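Glutathione reductase (Bartonella henselae, PDB 3O0H) probably catalyses the NADPH-dependent reduction of glutathione disulfide to glutathione, using a bound FAD and a redox-active disulfide. Local coordinates at residues S154-I166 with T316-T328. Numbering follows the deposited sequence.
With FAD (flavin-adenine dinucleotide), chain H.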
loop_
_atom_site.group_PDB
_atom_site.type_symbol
_atom_site.label_atom_id
_atom_site.label_comp_id
_atom_site.label_asym_id
_atom_site.label_seq_id
_atom_site.Cartn_x
_atom_site.Cartn_y
_atom_site.Cartn_z
ATOM N N SER B 154 -28.297 20.081 33.077
ATOM C CA SER B 154 -28.514 21.130 32.103
ATOM C C SER B 154 -27.237 21.524 31.384
ATOM O O SER B 154 -26.134 21.383 31.921
ATOM C CB SER B 154 -29.118 22.370 32.747
ATOM O OG SER B 154 -28.152 22.980 33.593
ATOM N N ALA B 155 -27.404 22.086 30.197
ATOM C CA ALA B 155 -26.266 22.471 29.372
ATOM C C ALA B 155 -26.599 23.600 28.430
ATOM O O ALA B 155 -27.711 23.689 27.893
ATOM C CB ALA B 155 -25.722 21.252 28.572
ATOM N N GLU B 156 -25.610 24.451 28.218
ATOM C CA GLU B 156 -25.786 25.572 27.337
ATOM C C GLU B 156 -25.878 25.135 25.908
ATOM O O GLU B 156 -26.701 25.661 25.181
ATOM C CB GLU B 156 -24.620 26.573 27.468
ATOM C CG GLU B 156 -24.816 27.832 26.637
ATOM C CD GLU B 156 -23.798 28.931 26.985
ATOM O OE1 GLU B 156 -22.820 28.680 27.757
ATOM O OE2 GLU B 156 -23.991 30.066 26.488
ATOM N N LYS B 157 -24.963 24.257 25.511
ATOM C CA LYS B 157 -24.859 23.717 24.170
ATOM C C LYS B 157 -25.003 22.217 24.291
ATOM O O LYS B 157 -24.536 21.626 25.253
ATOM C CB LYS B 157 -23.524 24.044 23.523
ATOM C CG LYS B 157 -23.322 25.509 23.171
ATOM C CD LYS B 157 -21.897 25.752 22.609
ATOM C CE LYS B 157 -21.619 27.205 22.260
ATOM N NZ LYS B 157 -21.942 28.162 23.309
ATOM N N ILE B 158 -25.678 21.616 23.333
ATOM C CA ILE B 158 -25.832 20.142 23.303
ATOM C C ILE B 158 -25.435 19.599 21.928
ATOM O O ILE B 158 -25.875 20.149 20.904
ATOM C CB ILE B 158 -27.269 19.702 23.695
ATOM C CG1 ILE B 158 -27.601 20.110 25.139
ATOM C CG2 ILE B 158 -27.447 18.198 23.599
ATOM C CD1 ILE B 158 -29.037 20.163 25.377
ATOM N N LEU B 159 -24.621 18.523 21.932
ATOM C CA LEU B 159 -24.168 17.852 20.717
ATOM C C LEU B 159 -24.754 16.444 20.641
ATOM O O LEU B 159 -24.518 15.621 21.516
ATOM C CB LEU B 159 -22.630 17.754 20.658
ATOM C CG LEU B 159 -22.076 17.048 19.423
ATOM C CD1 LEU B 159 -22.519 17.824 18.118
ATOM C CD2 LEU B 159 -20.561 16.895 19.496
ATOM N N ILE B 160 -25.525 16.206 19.593
ATOM C CA ILE B 160 -26.137 14.914 19.336
ATOM C C ILE B 160 -25.121 14.127 18.502
ATOM O O ILE B 160 -24.811 14.500 17.367
ATOM C CB ILE B 160 -27.443 15.018 18.546
ATOM C CG1 ILE B 160 -28.453 15.932 19.274
ATOM C CG2 ILE B 160 -28.006 13.592 18.278
ATOM C CD1 ILE B 160 -29.597 16.537 18.300
ATOM N N ALA B 161 -24.619 13.046 19.086
ATOM C CA ALA B 161 -23.596 12.181 18.452
ATOM C C ALA B 161 -23.937 10.672 18.707
ATOM O O ALA B 161 -23.077 9.861 19.080
ATOM C CB ALA B 161 -22.178 12.553 18.976
ATOM N N THR B 162 -25.190 10.320 18.466
ATOM C CA THR B 162 -25.741 9.026 18.850
ATOM C C THR B 162 -25.595 7.917 17.824
ATOM O O THR B 162 -25.988 6.753 18.093
ATOM C CB THR B 162 -27.244 9.173 19.227
ATOM O OG1 THR B 162 -27.926 9.817 18.164
ATOM C CG2 THR B 162 -27.358 10.032 20.488
ATOM N N GLY B 163 -24.985 8.235 16.701
ATOM C CA GLY B 163 -24.663 7.223 15.682
ATOM C C GLY B 163 -25.886 6.691 14.961
ATOM O O GLY B 163 -26.883 7.426 14.740
ATOM N N ALA B 164 -25.775 5.422 14.551
ATOM C CA ALA B 164 -26.768 4.725 13.815
ATOM C C ALA B 164 -27.130 3.409 14.575
ATOM O O ALA B 164 -26.497 3.045 15.617
ATOM C CB ALA B 164 -26.265 4.435 12.372
ATOM N N LYS B 165 -28.140 2.733 14.070
ATOM C CA LYS B 165 -28.710 1.541 14.664
ATOM C C LYS B 165 -29.109 0.621 13.542
ATOM O O LYS B 165 -29.575 1.074 12.538
ATOM C CB LYS B 165 -30.014 1.933 15.385
ATOM C CG LYS B 165 -30.140 1.481 16.805
ATOM C CD LYS B 165 -31.607 1.473 17.258
ATOM C CE LYS B 165 -31.658 0.978 18.710
ATOM N NZ LYS B 165 -33.030 0.840 19.203
ATOM N N ILE B 166 -29.049 -0.678 13.779
ATOM C CA ILE B 166 -29.488 -1.672 12.823
ATOM C C ILE B 166 -30.981 -1.508 12.602
ATOM O O ILE B 166 -31.718 -1.197 13.527
ATOM C CB ILE B 166 -29.116 -3.101 13.344
ATOM C CG1 ILE B 166 -27.563 -3.185 13.489
ATOM C CG2 ILE B 166 -29.659 -4.103 12.375
ATOM C CD1 ILE B 166 -26.910 -4.016 14.689
ATOM N N THR B 316 -28.289 22.156 14.215
ATOM C CA THR B 316 -29.720 21.871 14.036
ATOM C C THR B 316 -30.530 23.168 13.835
ATOM O O THR B 316 -29.994 24.306 13.812
ATOM C CB THR B 316 -30.317 21.031 15.228
ATOM O OG1 THR B 316 -30.535 21.880 16.361
ATOM C CG2 THR B 316 -29.365 19.834 15.621
ATOM N N ASN B 317 -31.849 23.003 13.692
ATOM C CA ASN B 317 -32.770 24.141 13.695
ATOM C C ASN B 317 -32.927 24.823 15.062
ATOM O O ASN B 317 -33.596 25.833 15.142
ATOM C CB ASN B 317 -34.135 23.738 13.126
ATOM C CG ASN B 317 -34.866 22.728 14.013
ATOM O OD1 ASN B 317 -34.289 21.785 14.490
ATOM N ND2 ASN B 317 -36.146 22.959 14.233
ATOM N N VAL B 318 -32.334 24.266 16.114
ATOM C CA VAL B 318 -32.237 24.907 17.407
ATOM C C VAL B 318 -30.790 25.359 17.621
ATOM O O VAL B 318 -29.877 24.529 17.704
ATOM C CB VAL B 318 -32.664 23.960 18.552
ATOM C CG1 VAL B 318 -32.603 24.675 19.916
ATOM C CG2 VAL B 318 -34.086 23.449 18.257
ATOM N N SER B 319 -30.615 26.678 17.746
ATOM C CA SER B 319 -29.319 27.329 17.553
ATOM C C SER B 319 -28.200 26.863 18.524
ATOM O O SER B 319 -27.058 27.022 18.202
ATOM C CB SER B 319 -29.477 28.865 17.562
ATOM O OG SER B 319 -29.821 29.333 18.881
ATOM N N HIS B 320 -28.546 26.297 19.674
ATOM C CA HIS B 320 -27.558 25.736 20.652
ATOM C C HIS B 320 -27.462 24.203 20.630
ATOM O O HIS B 320 -26.816 23.591 21.502
ATOM C CB HIS B 320 -27.894 26.211 22.074
ATOM C CG HIS B 320 -29.163 25.638 22.602
ATOM N ND1 HIS B 320 -30.394 26.190 22.308
ATOM C CD2 HIS B 320 -29.400 24.540 23.369
ATOM C CE1 HIS B 320 -31.335 25.456 22.885
ATOM N NE2 HIS B 320 -30.760 24.445 23.517
ATOM N N ILE B 321 -28.081 23.578 19.623
ATOM C CA ILE B 321 -28.024 22.130 19.453
ATOM C C ILE B 321 -27.375 21.796 18.096
ATOM O O ILE B 321 -27.801 22.316 17.037
ATOM C CB ILE B 321 -29.403 21.466 19.608
ATOM C CG1 ILE B 321 -30.056 21.877 20.931
ATOM C CG2 ILE B 321 -29.286 19.926 19.579
ATOM C CD1 ILE B 321 -31.514 21.338 21.146
ATOM N N TRP B 322 -26.319 20.975 18.150
ATOM C CA TRP B 322 -25.551 20.588 16.965
ATOM C C TRP B 322 -25.612 19.085 16.881
ATOM O O TRP B 322 -26.080 18.451 17.817
ATOM C CB TRP B 322 -24.093 21.052 17.089
ATOM C CG TRP B 322 -23.799 22.559 16.873
ATOM C CD1 TRP B 322 -23.290 23.140 15.728
ATOM C CD2 TRP B 322 -23.900 23.603 17.831
ATOM N NE1 TRP B 322 -23.105 24.463 15.913
ATOM C CE2 TRP B 322 -23.471 24.795 17.193
ATOM C CE3 TRP B 322 -24.301 23.656 19.162
ATOM C CZ2 TRP B 322 -23.441 26.026 17.835
ATOM C CZ3 TRP B 322 -24.274 24.873 19.808
ATOM C CH2 TRP B 322 -23.853 26.059 19.144
ATOM N N ALA B 323 -25.163 18.501 15.764
ATOM C CA ALA B 323 -25.123 17.022 15.615
ATOM C C ALA B 323 -23.999 16.682 14.643
ATOM O O ALA B 323 -23.730 17.466 13.719
ATOM C CB ALA B 323 -26.464 16.446 15.092
ATOM N N VAL B 324 -23.353 15.532 14.844
ATOM C CA VAL B 324 -22.223 15.084 14.037
ATOM C C VAL B 324 -22.380 13.585 13.803
ATOM O O VAL B 324 -22.992 12.881 14.630
ATOM C CB VAL B 324 -20.871 15.375 14.756
ATOM C CG1 VAL B 324 -20.644 16.877 14.840
ATOM C CG2 VAL B 324 -20.818 14.757 16.177
ATOM N N GLY B 325 -21.840 13.101 12.689
ATOM C CA GLY B 325 -21.693 11.687 12.490
ATOM C C GLY B 325 -22.814 11.044 11.787
ATOM O O GLY B 325 -23.576 11.735 11.106
ATOM N N ASP B 326 -22.984 9.725 12.034
ATOM C CA ASP B 326 -23.984 8.904 11.333
ATOM C C ASP B 326 -25.385 9.448 11.566
ATOM O O ASP B 326 -26.249 9.395 10.666
ATOM C CB ASP B 326 -23.936 7.438 11.815
ATOM C CG ASP B 326 -22.699 6.675 11.374
ATOM O OD1 ASP B 326 -21.822 7.229 10.678
ATOM O OD2 ASP B 326 -22.612 5.461 11.763
ATOM N N VAL B 327 -25.620 10.041 12.748
ATOM C CA VAL B 327 -26.968 10.486 13.080
ATOM C C VAL B 327 -27.508 11.596 12.132
ATOM O O VAL B 327 -28.722 11.812 12.026
ATOM C CB VAL B 327 -27.041 10.955 14.572
ATOM C CG1 VAL B 327 -26.369 12.381 14.776
ATOM C CG2 VAL B 327 -28.516 10.944 15.046
ATOM N N THR B 328 -26.613 12.261 11.401
ATOM C CA THR B 328 -26.976 13.362 10.539
ATOM C C THR B 328 -27.349 12.874 9.155
ATOM O O THR B 328 -27.746 13.670 8.304
ATOM C CB THR B 328 -25.831 14.418 10.434
ATOM O OG1 THR B 328 -24.715 13.867 9.715
ATOM C CG2 THR B 328 -25.378 14.880 11.836
HETATM P PA FAD H . -20.950 5.881 16.944
HETATM O O1A FAD H . -21.852 4.756 16.537
HETATM O O2A FAD H . -19.483 5.569 16.835
HETATM O O5B FAD H . -21.251 6.404 18.424
HETATM C C5B FAD H . -22.547 6.627 18.938
HETATM C C4B FAD H . -22.452 6.325 20.419
HETATM O O4B FAD H . -23.575 6.839 21.120
HETATM C C3B FAD H . -22.385 4.838 20.746
HETATM O O3B FAD H . -21.265 4.570 21.596
HETATM C C2B FAD H . -23.687 4.549 21.469
HETATM O O2B FAD H . -23.508 3.576 22.470
HETATM C C1B FAD H . -24.034 5.855 22.099
HETATM N N9A FAD H . -25.434 6.283 22.260
HETATM C C8A FAD H . -26.422 6.290 21.321
HETATM N N7A FAD H . -27.498 6.896 21.846
HETATM C C5A FAD H . -27.178 7.275 23.119
HETATM C C6A FAD H . -27.845 7.989 24.079
HETATM N N6A FAD H . -29.105 8.421 23.919
HETATM N N1A FAD H . -27.220 8.245 25.276
HETATM C C2A FAD H . -25.926 7.823 25.469
HETATM N N3A FAD H . -25.248 7.147 24.509
HETATM C C4A FAD H . -25.876 6.931 23.345
HETATM N N1 FAD H . -16.605 2.952 9.162
HETATM C C2 FAD H . -15.403 3.169 8.519
HETATM O O2 FAD H . -14.984 4.321 8.240
HETATM N N3 FAD H . -14.644 2.118 8.182
HETATM C C4 FAD H . -14.995 0.813 8.484
HETATM O O4 FAD H . -14.199 -0.079 8.165
HETATM C C4X FAD H . -16.208 0.583 9.134
HETATM N N5 FAD H . -16.608 -0.679 9.478
HETATM C C5X FAD H . -17.811 -0.837 10.166
HETATM C C6 FAD H . -18.205 -2.124 10.488
HETATM C C7 FAD H . -19.386 -2.345 11.184
HETATM C C7M FAD H . -19.765 -3.775 11.527
HETATM C C8 FAD H . -20.170 -1.273 11.562
HETATM C C8M FAD H . -21.483 -1.490 12.286
HETATM C C9 FAD H . -19.795 0.020 11.218
HETATM C C9A FAD H . -18.608 0.239 10.509
HETATM N N10 FAD H . -18.185 1.508 10.153
HETATM C C10 FAD H . -16.992 1.678 9.495
HETATM C "C1'" FAD H . -18.975 2.717 10.464
HETATM C "C2'" FAD H . -18.522 3.445 11.705
HETATM O "O2'" FAD H . -18.650 2.573 12.812
HETATM C "C3'" FAD H . -19.408 4.649 11.888
HETATM O "O3'" FAD H . -19.545 5.427 10.712
HETATM C "C4'" FAD H . -18.941 5.470 13.071
HETATM O "O4'" FAD H . -18.900 4.622 14.222
HETATM C "C5'" FAD H . -19.898 6.623 13.344
HETATM O "O5'" FAD H . -19.410 7.438 14.433
HETATM P P FAD H . -20.526 8.202 15.297
HETATM O O1P FAD H . -19.853 9.139 16.275
HETATM O O2P FAD H . -21.506 8.884 14.367
HETATM O O3P FAD H . -21.417 7.119 16.037
HETATM O O HOH W 1 -23.722 10.322 15.124
HETATM O O HOH W 2 -23.276 4.292 14.267
#
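Four groups grip one water between Gly163 and Val327: it accepts from the backbone N of each and donates to Val324 O and to FAD O2P, the last two at 2.7 Å. The same phosphate oxygen takes a nearly straight bond from Asp326 N (2.9 Å, 163°). Asp326 OD1 accepts from the ribityl hydroxyl O3' of FAD, while its OD2 receives a second water that also joins Ala164 N to FAD O1A. Gly163 and Gly325 pass close against the diphosphate, Gly163 CA 3.3 Å from FAD O3P and Gly325 CA near FAD O2P. Thr162 lays CB and CG2 against the adenine near N7A; its OG1, bonded to Asn289 O, has Val327 CG2 alongside at 3.4 Å. Upstream, residues 158-160 and 321-323 run parallel as neighbouring strands of the FAD-binding Rossmann-type domain, with 321-323 at one margin of its five-stranded sheet. The ladder starts with Ile158 N on His320 O and ends with Val324 N on Ile160 O, the longest rung at 3.1 Å. On one face the chi1 of Ile160 (-57°) puts CG1 beside the backbone N and carries CD1 obliquely to Ile321 CG2 (3.6 Å); Phe138 touches both isoleucines. On the other, Leu159 pushes CD1 against Trp322 CB and crosses Val324 at about a right angle; from helix 334-349, Phe344 meets Leu159 and Asp340 meets Val324. The Lys157 aliphatic chain runs obliquely past CZ3 and CH2 of the Trp322 indole, nearest through CG, 3.6 Å from CZ3; Phe344 meets that indole edge-to-face. At the bend between strands 152-155 and 158-160, Glu156 O lies 3.4 Å from His320 CD2, oblique to an imidazole that stacks on His142 and bonds through NE2 to Glu141 O.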